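Side-chain contacts in B12-binding domain-containing protein (Kitasatospora setae, PDB 6WTE), which is TsrM, a cobalamin- and [4Fe-4S]-binding radical S-adenosylmethionine methyltransferase that carries out its methyl transfer by a non-radical route: residues Ala18-Asp23 against Gly219-Lys224; Glu32-Glu37 against Glu135-Ile140; Arg199-Gly202 against Val207-Leu210; Asp254-Leu259 against Leu265-Thr270. All blocks are in the same frame, centred on the assembly; numbering follows the deposited sequence. Where two conformers were deposited one is given.

Contact 1 of 4, residues Ala18-Asp23 against Gly219-Lys224; sequences APYALD and GSILTK
The ring of Tyr20 has Ser220 over one face and the backbone of Leu222 at its edge. Ser220 OG lies 3.5 Å from Tyr20 CD2. The carbonyl Ser220 O also stands above the ring plane, displaced toward the rim. At the edge, in the plane of the ring, Leu222 N gives a hydrogen bond to Tyr20 OH (2.9 Å). It is fairly straight, with an angle of 160° at the hydrogen. The hydroxyl has a second partner, Glu255 OE2, so two bonds fix this buried polar atom. The Leu222 side chain crosses the tyrosine at about a right angle, its CB 3.7 Å from Tyr20 CE2. With chi1 at -171°, Tyr20 CG is trans to the backbone N, and the ring reaches across to strand 219-221. The contact joins two domains. Helix 20-31 belongs to the B12-binding domain, and strand 219-221 is an edge strand of the radical SAM core. Both Tyr20 and Ser220 also line the cobalamin pocket. Replacing Tyr20 by a phenylalanine would probably leave Leu222 N and Glu255 without their shared hydroxyl partner deep in the interface. Beside the ring, one water bridges the segments. It donates to Ala18 O (2.8 Å) and accepts from Ser220 OG (2.9 Å).

Contact 2 of 4, residues Glu32-Glu37 against Glu135-Ile140; sequences EGFEVE and ELATAI
Phe34 closes the Schellman motif that ends helix 20-31 in the B12-binding domain, and its ring packs against Ala137 and Thr138 of helix 130-141. Phe34 N bonds to Leu29 O, and Gly33, with positive phi, is the C-prime residue of that motif. Ala137 CB sits over one face of the Phe34 ring. It is 3.8 Å from the ring centroid and 19° off the normal, a CH-pi contact. The methyl is shifted toward the rim, with CB 3.6 Å from Phe34 CZ. Thr138 meets the ring differently: its OG1 lies at the edge, in the ring plane, 3.5 Å from Phe34 CZ. That hydroxyl is satisfied by Cys134 O, one turn back in its own helix. The ring also makes a cation-pi contact with Arg3. A serine in place of Phe34 would probably open a gap beneath the Ala137 methyl and leave Arg3 without its aromatic partner. Ala137 also rests on Val5 and Leu63, from two neighbouring strands of the sheet. The contact thus joins the helix covering the sheet to the turn leading into edge strand 35-40, in the layered alpha/beta fold of cobalamin-binding domains, with its parallel strand order 2-1-3-4-5.

Contact 3 of 4, residues Arg199-Gly202 against Val207-Leu210; sequences RRSG and VDNL
Arg199 and Asn209 cross at about a right angle, and their guanidinium and amide planes are turned 80° apart. Water 2 joins them. It lies at the guanidinium edge, accepts from Arg199 NH2 (2.9 Å) and donates to Asn209 OD1 (2.7 Å). The other end of the same amide turns to the backbone: Asn209 ND2 gives Arg200 O a hydrogen bond of 3.0 Å, with the oxygen close to the amide plane. Asn209 N donates to this oxygen as well, so one carbonyl is gripped by a backbone and a side-chain N-H of a single residue. ND2 has a further partner, Asp23 OD2, and this fixes which way round the amide sits. Bends at chi2 and chi3 fold the Arg199 chain so that NH2 comes to water 2. Its NE pairs with Asp23 and its NH1 with Glu255, which tie it to the B12-binding domain and the radical SAM core.

The segments meet at the start of helix 209-214. Asp208 is the N-cap residue, and its OD1 caps Glu211 N. OD1 also accepts from Gly202 N (3.1 Å), which approaches from above the carboxylate plane, 66° out of it. Ser201 sits alongside Leu210. Its OG accepts from Leu210 N (2.9 Å), though the bond is bent to 135° at the hydrogen. Ser201 OG also bonds to Gln262 OE1, and Leu210 CB lies 3.3 Å from Ser201 OG. Arg200 pairs its guanidinium with Glu30. Water 3 bridges the backbones: it accepts from Arg200 N (2.8 Å) and donates to Val207 O.

Contact 4 of 4, residues Asp254-Leu259 against Leu265-Thr270; sequences DEMESL and LDQHTT
Gln267 inserts its amide between Met256 and Leu259, joining strand 266-269 to helix 249-261. This helix lies in the beta-alpha-beta crossover between the parallel neighbours 219-221 and 266-269 of the radical SAM core, a fold related to the TIM barrel. The tight part of the contact is the amide itself. Gln267 NE2 donates to the helix carbonyl Met256 O (3.0 Å, 162° at the hydrogen), and the acceptor lies close to the amide plane. Ile264 O is a second partner of NE2, so the amide nitrogen is held from both the helix and the loop. Leu259 presses on it as well, with CB 3.3 Å from Gln267 NE2. CD1 of the same leucine stands over the amide carbon at 4.0 Å from Gln267 CD. The loose side is toward Leu265. This residue is partly exposed, its CB directed away from the helix segment, and its side chain makes no close contact with that segment. The outward face of the helix carries charge instead: Asp254 and Glu257 both pair with Arg291. Buried Gln267 OE1 is the odd atom, since nothing in the model hydrogen-bonds to it. Met256 carbons lie against it from one side: CB at 3.3 Å from OE1, and CE, brought round by the bend at chi3 (73°), at 3.4 Å from OE1.

In the fold
Contacts 1, 2 and 4 are buried, while contact 3 is partly buried and holds more polar bonds and waters. Contacts 1 and 4 reach the same sheet, since strands 219-221 and 266-269 are neighbours, and Gly219 O probably bonds His268 N. Contact 1 joins the two domains beside the cobalamin. Contact 3 touches both it and contact 4: Arg199 binds Asp23 and Ser220 O of contact 1 and Glu255 of contact 4. Glu255 in turn holds Tyr20, so Arg199, Glu255 and Tyr20 form one buried polar cluster shared by contacts 1, 3 and 4. Contact 2 stands apart, about 20 Å centre to centre from contact 1. It rests on an aromatic ring and a methyl, within the B12-binding domain.

Contact 1 of 4, residues Ala18-Asp23 against Gly219-Lys224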
loop_
_atom_site.group_PDB
_atom_site.type_symbol
_atom_site.label_atom_id
_atom_site.label_comp_id
_atom_site.label_asym_id
_atom_site.label_seq_id
_atom_site.Cartn_x
_atom_site.Cartn_y
_atom_site.Cartn_z
ATOM N N ALA A 18 -2.226 7.633 9.010
ATOM C CA ALA A 18 -3.634 8.008 9.001
ATOM C C ALA A 18 -4.396 7.176 7.972
ATOM O O ALA A 18 -3.909 6.966 6.855
ATOM C CB ALA A 18 -3.798 9.497 8.688
ATOM N N PRO A 19 -5.578 6.658 8.324
ATOM C CA PRO A 19 -6.417 5.902 7.361
ATOM C C PRO A 19 -7.126 6.827 6.376
ATOM O O PRO A 19 -8.319 7.129 6.473
ATOM C CB PRO A 19 -7.401 5.171 8.277
ATOM C CG PRO A 19 -7.531 6.081 9.455
ATOM C CD PRO A 19 -6.159 6.667 9.677
ATOM N N TYR A 20 -6.346 7.278 5.393
ATOM C CA TYR A 20 -6.813 8.229 4.392
ATOM C C TYR A 20 -8.103 7.758 3.732
ATOM O O TYR A 20 -8.993 8.567 3.431
ATOM C CB TYR A 20 -5.690 8.407 3.365
ATOM C CG TYR A 20 -5.833 9.497 2.333
ATOM C CD1 TYR A 20 -6.820 10.476 2.418
ATOM C CD2 TYR A 20 -4.948 9.547 1.261
ATOM C CE1 TYR A 20 -6.915 11.471 1.452
ATOM C CE2 TYR A 20 -5.034 10.534 0.302
ATOM C CZ TYR A 20 -6.015 11.494 0.400
ATOM O OH TYR A 20 -6.088 12.473 -0.572
ATOM N N ALA A 21 -8.228 6.442 3.523
ATOM C CA ALA A 21 -9.439 5.875 2.936
ATOM C C ALA A 21 -10.691 6.388 3.625
ATOM O O ALA A 21 -11.679 6.728 2.967
ATOM C CB ALA A 21 -9.394 4.349 3.022
ATOM N N LEU A 22 -10.661 6.472 4.955
ATOM C CA LEU A 22 -11.865 6.858 5.676
ATOM C C LEU A 22 -12.217 8.325 5.441
ATOM O O LEU A 22 -13.401 8.683 5.444
ATOM C CB LEU A 22 -11.700 6.545 7.168
ATOM C CG LEU A 22 -11.480 5.068 7.538
ATOM C CD1 LEU A 22 -11.667 4.835 9.040
ATOM C CD2 LEU A 22 -12.412 4.138 6.746
ATOM N N ASP A 23 -11.220 9.187 5.203
ATOM C CA ASP A 23 -11.537 10.569 4.855
ATOM C C ASP A 23 -12.206 10.647 3.488
ATOM O O ASP A 23 -13.136 11.441 3.290
ATOM C CB ASP A 23 -10.277 11.441 4.880
ATOM C CG ASP A 23 -9.925 11.948 6.275
ATOM O OD1 ASP A 23 -10.784 11.917 7.189
ATOM O OD2 ASP A 23 -8.778 12.416 6.455
ATOM N N GLY A 219 1.372 13.881 6.110
ATOM C CA GLY A 219 0.178 14.136 5.331
ATOM C C GLY A 219 0.157 13.251 4.098
ATOM O O GLY A 219 1.195 12.941 3.510
ATOM N N SER A 220 -1.030 12.797 3.739
ATOM C CA SER A 220 -1.221 11.995 2.545
ATOM C C SER A 220 -2.065 12.786 1.557
ATOM O O SER A 220 -2.999 13.490 1.949
ATOM C CB SER A 220 -1.903 10.670 2.894
ATOM O OG SER A 220 -2.958 10.902 3.816
ATOM N N ILE A 221 -1.737 12.683 0.276
ATOM C CA ILE A 221 -2.542 13.334 -0.748
ATOM C C ILE A 221 -2.602 12.420 -1.959
ATOM O O ILE A 221 -1.568 11.991 -2.479
ATOM C CB ILE A 221 -2.005 14.727 -1.137
ATOM C CG1 ILE A 221 -2.902 15.354 -2.207
ATOM C CG2 ILE A 221 -0.549 14.657 -1.597
ATOM C CD1 ILE A 221 -4.312 15.703 -1.708
ATOM N N LEU A 222 -3.817 12.121 -2.397
ATOM C CA LEU A 222 -4.053 11.343 -3.599
ATOM C C LEU A 222 -4.263 12.296 -4.766
ATOM O O LEU A 222 -5.016 13.266 -4.649
ATOM C CB LEU A 222 -5.283 10.457 -3.413
ATOM C CG LEU A 222 -5.708 9.661 -4.643
ATOM C CD1 LEU A 222 -4.660 8.611 -4.959
ATOM C CD2 LEU A 222 -7.073 9.023 -4.392
ATOM N N THR A 223 -3.595 12.031 -5.887
ATOM C CA THR A 223 -3.838 12.826 -7.086
ATOM C C THR A 223 -4.536 12.048 -8.189
ATOM O O THR A 223 -5.250 12.648 -9.001
ATOM C CB THR A 223 -2.523 13.424 -7.623
ATOM O OG1 THR A 223 -1.882 12.514 -8.530
ATOM C CG2 THR A 223 -1.569 13.756 -6.474
ATOM N N LYS A 224 -4.395 10.728 -8.207
ATOM C CA LYS A 224 -5.010 9.908 -9.241
ATOM C C LYS A 224 -5.020 8.459 -8.778
ATOM O O LYS A 224 -4.051 7.990 -8.175
ATOM C CB LYS A 224 -4.257 10.043 -10.572
ATOM C CG LYS A 224 -2.776 9.695 -10.478
ATOM C CD LYS A 224 -1.939 10.536 -11.434
ATOM C CE LYS A 224 -0.453 10.322 -11.186
ATOM N NZ LYS A 224 0.388 11.324 -11.904
HETATM O O HOH W 1 -2.113 8.768 5.578
#

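Contact 2 of 4, residues Glu32-Glu37 against Glu135-Ile140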
loop_
_atom_site.group_PDB
_atom_site.type_symbol
_atom_site.label_atom_id
_atom_site.label_comp_id
_atom_site.label_asym_id
_atom_site.label_seq_id
_atom_site.Cartn_x
_atom_site.Cartn_y
_atom_site.Cartn_z
ATOM N N GLU A 32 -23.609 12.928 0.249
ATOM C CA GLU A 32 -24.843 12.267 -0.156
ATOM C C GLU A 32 -25.890 12.240 0.948
ATOM O O GLU A 32 -26.912 11.561 0.803
ATOM C CB GLU A 32 -24.549 10.839 -0.623
ATOM C CG GLU A 32 -23.785 10.770 -1.936
ATOM C CD GLU A 32 -24.590 11.294 -3.110
ATOM O OE1 GLU A 32 -25.832 11.159 -3.092
ATOM O OE2 GLU A 32 -23.980 11.847 -4.049
ATOM N N GLY A 33 -25.660 12.953 2.046
ATOM C CA GLY A 33 -26.668 13.114 3.070
ATOM C C GLY A 33 -26.606 12.145 4.226
ATOM O O GLY A 33 -27.552 12.107 5.027
ATOM N N PHE A 34 -25.531 11.378 4.360
ATOM C CA PHE A 34 -25.400 10.453 5.473
ATOM C C PHE A 34 -24.612 11.084 6.612
ATOM O O PHE A 34 -23.791 11.985 6.409
ATOM C CB PHE A 34 -24.722 9.156 5.025
ATOM C CG PHE A 34 -25.540 8.375 4.046
ATOM C CD1 PHE A 34 -26.560 7.541 4.483
ATOM C CD2 PHE A 34 -25.314 8.500 2.687
ATOM C CE1 PHE A 34 -27.328 6.839 3.581
ATOM C CE2 PHE A 34 -26.077 7.803 1.779
ATOM C CZ PHE A 34 -27.086 6.968 2.225
ATOM N N GLU A 35 -24.885 10.607 7.822
ATOM C CA GLU A 35 -24.080 10.945 8.981
ATOM C C GLU A 35 -22.999 9.881 9.120
ATOM O O GLU A 35 -23.290 8.685 9.035
ATOM C CB GLU A 35 -24.943 11.011 10.242
ATOM C CG GLU A 35 -24.190 11.400 11.498
ATOM C CD GLU A 35 -25.070 11.369 12.732
ATOM O OE1 GLU A 35 -26.203 10.850 12.640
ATOM O OE2 GLU A 35 -24.628 11.857 13.794
ATOM N N VAL A 36 -21.752 10.311 9.304
ATOM C CA VAL A 36 -20.619 9.398 9.356
ATOM C C VAL A 36 -19.888 9.584 10.674
ATOM O O VAL A 36 -19.564 10.713 11.058
ATOM C CB VAL A 36 -19.647 9.617 8.183
ATOM C CG1 VAL A 36 -18.558 8.571 8.230
ATOM C CG2 VAL A 36 -20.395 9.572 6.866
ATOM N N GLU A 37 -19.604 8.478 11.348
ATOM C CA GLU A 37 -18.730 8.470 12.509
ATOM C C GLU A 37 -17.596 7.481 12.279
ATOM O O GLU A 37 -17.807 6.397 11.724
ATOM C CB GLU A 37 -19.514 8.128 13.777
ATOM C CG GLU A 37 -20.523 9.212 14.111
ATOM C CD GLU A 37 -21.272 8.966 15.403
ATOM O OE1 GLU A 37 -21.524 7.796 15.749
ATOM O OE2 GLU A 37 -21.609 9.957 16.068
ATOM N N GLU A 135 -23.966 4.006 -2.635
ATOM C CA GLU A 135 -25.113 3.245 -3.112
ATOM C C GLU A 135 -25.514 2.184 -2.099
ATOM O O GLU A 135 -26.704 1.975 -1.855
ATOM C CB GLU A 135 -24.812 2.618 -4.476
ATOM C CG GLU A 135 -24.600 3.659 -5.567
ATOM C CD GLU A 135 -24.606 3.078 -6.970
ATOM O OE1 GLU A 135 -25.026 1.912 -7.142
ATOM O OE2 GLU A 135 -24.187 3.798 -7.902
ATOM N N LEU A 136 -24.529 1.535 -1.472
ATOM C CA LEU A 136 -24.828 0.545 -0.442
ATOM C C LEU A 136 -25.535 1.185 0.747
ATOM O O LEU A 136 -26.569 0.689 1.210
ATOM C CB LEU A 136 -23.540 -0.153 -0.001
ATOM C CG LEU A 136 -23.676 -1.224 1.092
ATOM C CD1 LEU A 136 -24.581 -2.376 0.664
ATOM C CD2 LEU A 136 -22.307 -1.737 1.522
ATOM N N ALA A 137 -25.001 2.305 1.243
ATOM C CA ALA A 137 -25.644 2.995 2.358
ATOM C C ALA A 137 -27.067 3.406 2.003
ATOM O O ALA A 137 -27.968 3.343 2.847
ATOM C CB ALA A 137 -24.816 4.215 2.775
ATOM N N THR A 138 -27.292 3.824 0.756
ATOM C CA THR A 138 -28.641 4.193 0.349
ATOM C C THR A 138 -29.564 2.980 0.368
ATOM O O THR A 138 -30.684 3.056 0.886
ATOM C CB THR A 138 -28.626 4.834 -1.040
ATOM O OG1 THR A 138 -27.839 6.032 -1.012
ATOM C CG2 THR A 138 -30.039 5.182 -1.490
ATOM N N ALA A 139 -29.103 1.846 -0.165
ATOM C CA ALA A 139 -29.940 0.649 -0.182
ATOM C C ALA A 139 -30.282 0.189 1.232
ATOM O O ALA A 139 -31.444 -0.103 1.539
ATOM C CB ALA A 139 -29.242 -0.467 -0.965
ATOM N N ILE A 140 -29.280 0.125 2.112
ATOM C CA ILE A 140 -29.518 -0.339 3.478
ATOM C C ILE A 140 -30.475 0.605 4.198
ATOM O O ILE A 140 -31.466 0.176 4.807
ATOM C CB ILE A 140 -28.186 -0.477 4.240
ATOM C CG1 ILE A 140 -27.204 -1.376 3.481
ATOM C CG2 ILE A 140 -28.425 -1.015 5.645
ATOM C CD1 ILE A 140 -27.725 -2.761 3.201
#

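Contact 3 of 4, residues Arg199-Gly202 against Val207-Leu210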
loop_
_atom_site.group_PDB
_atom_site.type_symbol
_atom_site.label_atom_id
_atom_site.label_comp_id
_atom_site.label_asym_id
_atom_site.label_seq_id
_atom_site.Cartn_x
_atom_site.Cartn_y
_atom_site.Cartn_z
ATOM N N ARG A 199 -10.215 16.806 5.254
ATOM C CA ARG A 199 -9.195 16.290 6.160
ATOM C C ARG A 199 -9.282 17.102 7.440
ATOM O O ARG A 199 -8.914 18.281 7.456
ATOM C CB ARG A 199 -7.800 16.385 5.543
ATOM C CG ARG A 199 -7.744 16.013 4.065
ATOM C CD ARG A 199 -8.133 14.541 3.818
ATOM N NE ARG A 199 -7.172 13.603 4.394
ATOM C CZ ARG A 199 -5.965 13.365 3.885
ATOM N NH1 ARG A 199 -5.570 14.006 2.790
ATOM N NH2 ARG A 199 -5.151 12.493 4.471
ATOM N N ARG A 200 -9.774 16.479 8.502
ATOM C CA ARG A 200 -10.067 17.178 9.741
ATOM C C ARG A 200 -9.061 16.792 10.814
ATOM O O ARG A 200 -8.372 15.775 10.715
ATOM C CB ARG A 200 -11.493 16.863 10.215
ATOM C CG ARG A 200 -12.591 17.278 9.239
ATOM C CD ARG A 200 -13.949 16.787 9.737
ATOM N NE ARG A 200 -15.080 17.359 9.008
ATOM C CZ ARG A 200 -15.883 16.671 8.199
ATOM N NH1 ARG A 200 -15.685 15.374 7.999
ATOM N NH2 ARG A 200 -16.894 17.283 7.590
ATOM N N SER A 201 -8.981 17.627 11.844
ATOM C CA SER A 201 -8.123 17.371 12.989
ATOM C C SER A 201 -8.837 17.800 14.259
ATOM O O SER A 201 -9.544 18.812 14.272
ATOM C CB SER A 201 -6.791 18.116 12.870
ATOM O OG SER A 201 -6.049 17.650 11.763
ATOM N N GLY A 202 -8.650 17.023 15.322
ATOM C CA GLY A 202 -9.265 17.338 16.596
ATOM C C GLY A 202 -10.769 17.203 16.637
ATOM O O GLY A 202 -11.388 17.687 17.588
ATOM N N VAL A 207 -11.386 11.017 11.362
ATOM C CA VAL A 207 -9.945 10.781 11.331
ATOM C C VAL A 207 -9.229 12.037 11.812
ATOM O O VAL A 207 -9.497 13.147 11.333
ATOM C CB VAL A 207 -9.479 10.371 9.923
ATOM C CG1 VAL A 207 -7.972 10.258 9.884
ATOM C CG2 VAL A 207 -10.097 9.033 9.508
ATOM N N ASP A 208 -8.332 11.868 12.783
ATOM C CA ASP A 208 -7.605 12.981 13.407
ATOM C C ASP A 208 -6.255 13.124 12.711
ATOM O O ASP A 208 -5.253 12.542 13.129
ATOM C CB ASP A 208 -7.436 12.744 14.900
ATOM C CG ASP A 208 -6.978 13.995 15.643
ATOM O OD1 ASP A 208 -6.432 14.915 14.994
ATOM O OD2 ASP A 208 -7.166 14.049 16.874
ATOM N N ASN A 209 -6.221 13.942 11.660
ATOM C CA ASN A 209 -5.026 13.999 10.825
ATOM C C ASN A 209 -3.837 14.605 11.559
ATOM O O ASN A 209 -2.707 14.124 11.403
ATOM C CB ASN A 209 -5.329 14.757 9.537
ATOM C CG ASN A 209 -6.085 13.897 8.537
ATOM O OD1 ASN A 209 -5.483 13.098 7.826
ATOM N ND2 ASN A 209 -7.406 14.045 8.495
ATOM N N LEU A 210 -4.060 15.643 12.373
ATOM C CA LEU A 210 -2.935 16.252 13.078
ATOM C C LEU A 210 -2.338 15.288 14.094
ATOM O O LEU A 210 -1.117 15.263 14.288
ATOM C CB LEU A 210 -3.370 17.550 13.761
ATOM C CG LEU A 210 -2.244 18.291 14.487
ATOM C CD1 LEU A 210 -1.170 18.768 13.492
ATOM C CD2 LEU A 210 -2.805 19.448 15.287
HETATM O O HOH W 2 -6.430 10.865 6.536
HETATM O O HOH W 3 -10.698 13.849 9.074
#

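Contact 4 of 4, residues Asp254-Leu259 against Leu265-Thr270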
loop_
_atom_site.group_PDB
_atom_site.type_symbol
_atom_site.label_atom_id
_atom_site.label_comp_id
_atom_site.label_asym_id
_atom_site.label_seq_id
_atom_site.Cartn_x
_atom_site.Cartn_y
_atom_site.Cartn_z
ATOM N N ASP A 254 -6.580 22.198 -3.436
ATOM C CA ASP A 254 -7.395 22.656 -2.306
ATOM C C ASP A 254 -7.161 21.790 -1.072
ATOM O O ASP A 254 -7.021 22.303 0.048
ATOM C CB ASP A 254 -8.889 22.619 -2.656
ATOM C CG ASP A 254 -9.358 23.831 -3.445
ATOM O OD1 ASP A 254 -8.552 24.742 -3.732
ATOM O OD2 ASP A 254 -10.569 23.871 -3.759
ATOM N N GLU A 255 -7.135 20.469 -1.262
ATOM C CA GLU A 255 -6.918 19.551 -0.148
ATOM C C GLU A 255 -5.526 19.710 0.451
ATOM O O GLU A 255 -5.371 19.731 1.679
ATOM C CB GLU A 255 -7.131 18.116 -0.621
ATOM C CG GLU A 255 -6.998 17.074 0.468
ATOM C CD GLU A 255 -7.426 15.703 -0.019
ATOM O OE1 GLU A 255 -8.150 15.648 -1.034
ATOM O OE2 GLU A 255 -7.043 14.695 0.605
ATOM N N MET A 256 -4.499 19.801 -0.403
ATOM C CA MET A 256 -3.145 20.032 0.088
ATOM C C MET A 256 -3.057 21.345 0.844
ATOM O O MET A 256 -2.376 21.433 1.870
ATOM C CB MET A 256 -2.152 20.030 -1.073
ATOM C CG MET A 256 -2.109 18.717 -1.818
ATOM S SD MET A 256 -1.044 18.789 -3.265
ATOM C CE MET A 256 0.573 18.816 -2.489
ATOM N N GLU A 257 -3.741 22.378 0.347
ATOM C CA GLU A 257 -3.734 23.665 1.028
ATOM C C GLU A 257 -4.398 23.556 2.392
ATOM O O GLU A 257 -3.921 24.141 3.369
ATOM C CB GLU A 257 -4.433 24.717 0.163
ATOM C CG GLU A 257 -4.217 26.149 0.615
ATOM C CD GLU A 257 -4.845 27.150 -0.330
ATOM O OE1 GLU A 257 -4.641 27.026 -1.558
ATOM O OE2 GLU A 257 -5.540 28.065 0.154
ATOM N N SER A 258 -5.491 22.786 2.477
ATOM C CA SER A 258 -6.172 22.583 3.753
ATOM C C SER A 258 -5.272 21.867 4.751
ATOM O O SER A 258 -5.224 22.235 5.931
ATOM C CB SER A 258 -7.462 21.790 3.544
ATOM O OG SER A 258 -8.138 21.604 4.780
ATOM N N LEU A 259 -4.549 20.841 4.295
ATOM C CA LEU A 259 -3.570 20.183 5.154
ATOM C C LEU A 259 -2.517 21.176 5.640
ATOM O O LEU A 259 -2.240 21.270 6.842
ATOM C CB LEU A 259 -2.909 19.032 4.399
ATOM C CG LEU A 259 -3.805 17.828 4.109
ATOM C CD1 LEU A 259 -3.083 16.800 3.241
ATOM C CD2 LEU A 259 -4.263 17.211 5.426
ATOM N N LEU A 265 2.555 20.049 6.977
ATOM C CA LEU A 265 3.379 20.600 5.905
ATOM C C LEU A 265 4.068 19.525 5.076
ATOM O O LEU A 265 4.205 19.684 3.858
ATOM C CB LEU A 265 4.419 21.557 6.487
ATOM C CG LEU A 265 3.861 22.764 7.242
ATOM C CD1 LEU A 265 5.016 23.593 7.791
ATOM C CD2 LEU A 265 2.975 23.603 6.327
ATOM N N ASP A 266 4.505 18.439 5.706
ATOM C CA ASP A 266 5.057 17.301 4.978
ATOM C C ASP A 266 3.920 16.444 4.438
ATOM O O ASP A 266 3.136 15.882 5.211
ATOM C CB ASP A 266 5.963 16.472 5.887
ATOM C CG ASP A 266 7.215 17.215 6.298
ATOM O OD1 ASP A 266 8.164 17.272 5.490
ATOM O OD2 ASP A 266 7.240 17.763 7.421
ATOM N N GLN A 267 3.832 16.333 3.118
ATOM C CA GLN A 267 2.765 15.576 2.481
ATOM C C GLN A 267 3.366 14.569 1.521
ATOM O O GLN A 267 4.297 14.883 0.774
ATOM C CB GLN A 267 1.786 16.504 1.755
ATOM C CG GLN A 267 1.190 17.555 2.690
ATOM C CD GLN A 267 0.267 18.535 1.992
ATOM O OE1 GLN A 267 -0.110 18.333 0.843
ATOM N NE2 GLN A 267 -0.101 19.608 2.694
ATOM N N HIS A 268 2.844 13.351 1.570
ATOM C CA HIS A 268 3.324 12.251 0.748
ATOM C C HIS A 268 2.251 11.908 -0.276
ATOM O O HIS A 268 1.090 11.697 0.094
ATOM C CB HIS A 268 3.650 11.045 1.632
ATOM C CG HIS A 268 4.513 10.016 0.970
ATOM N ND1 HIS A 268 4.029 9.128 0.032
ATOM C CD2 HIS A 268 5.830 9.735 1.110
ATOM C CE1 HIS A 268 5.011 8.345 -0.376
ATOM N NE2 HIS A 268 6.115 8.693 0.259
ATOM N N THR A 269 2.625 11.870 -1.559
ATOM C CA THR A 269 1.668 11.461 -2.582
ATOM C C THR A 269 1.307 9.995 -2.376
ATOM O O THR A 269 2.163 9.178 -2.029
ATOM C CB THR A 269 2.234 11.666 -3.995
ATOM O OG1 THR A 269 3.462 10.942 -4.139
ATOM C CG2 THR A 269 2.484 13.137 -4.262
ATOM N N THR A 270 0.026 9.664 -2.560
ATOM C CA THR A 270 -0.433 8.288 -2.387
ATOM C C THR A 270 -0.909 7.663 -3.693
ATOM O O THR A 270 -1.699 6.712 -3.675
ATOM C CB THR A 270 -1.539 8.211 -1.339
ATOM O OG1 THR A 270 -2.669 8.968 -1.788
ATOM C CG2 THR A 270 -1.040 8.752 -0.015
#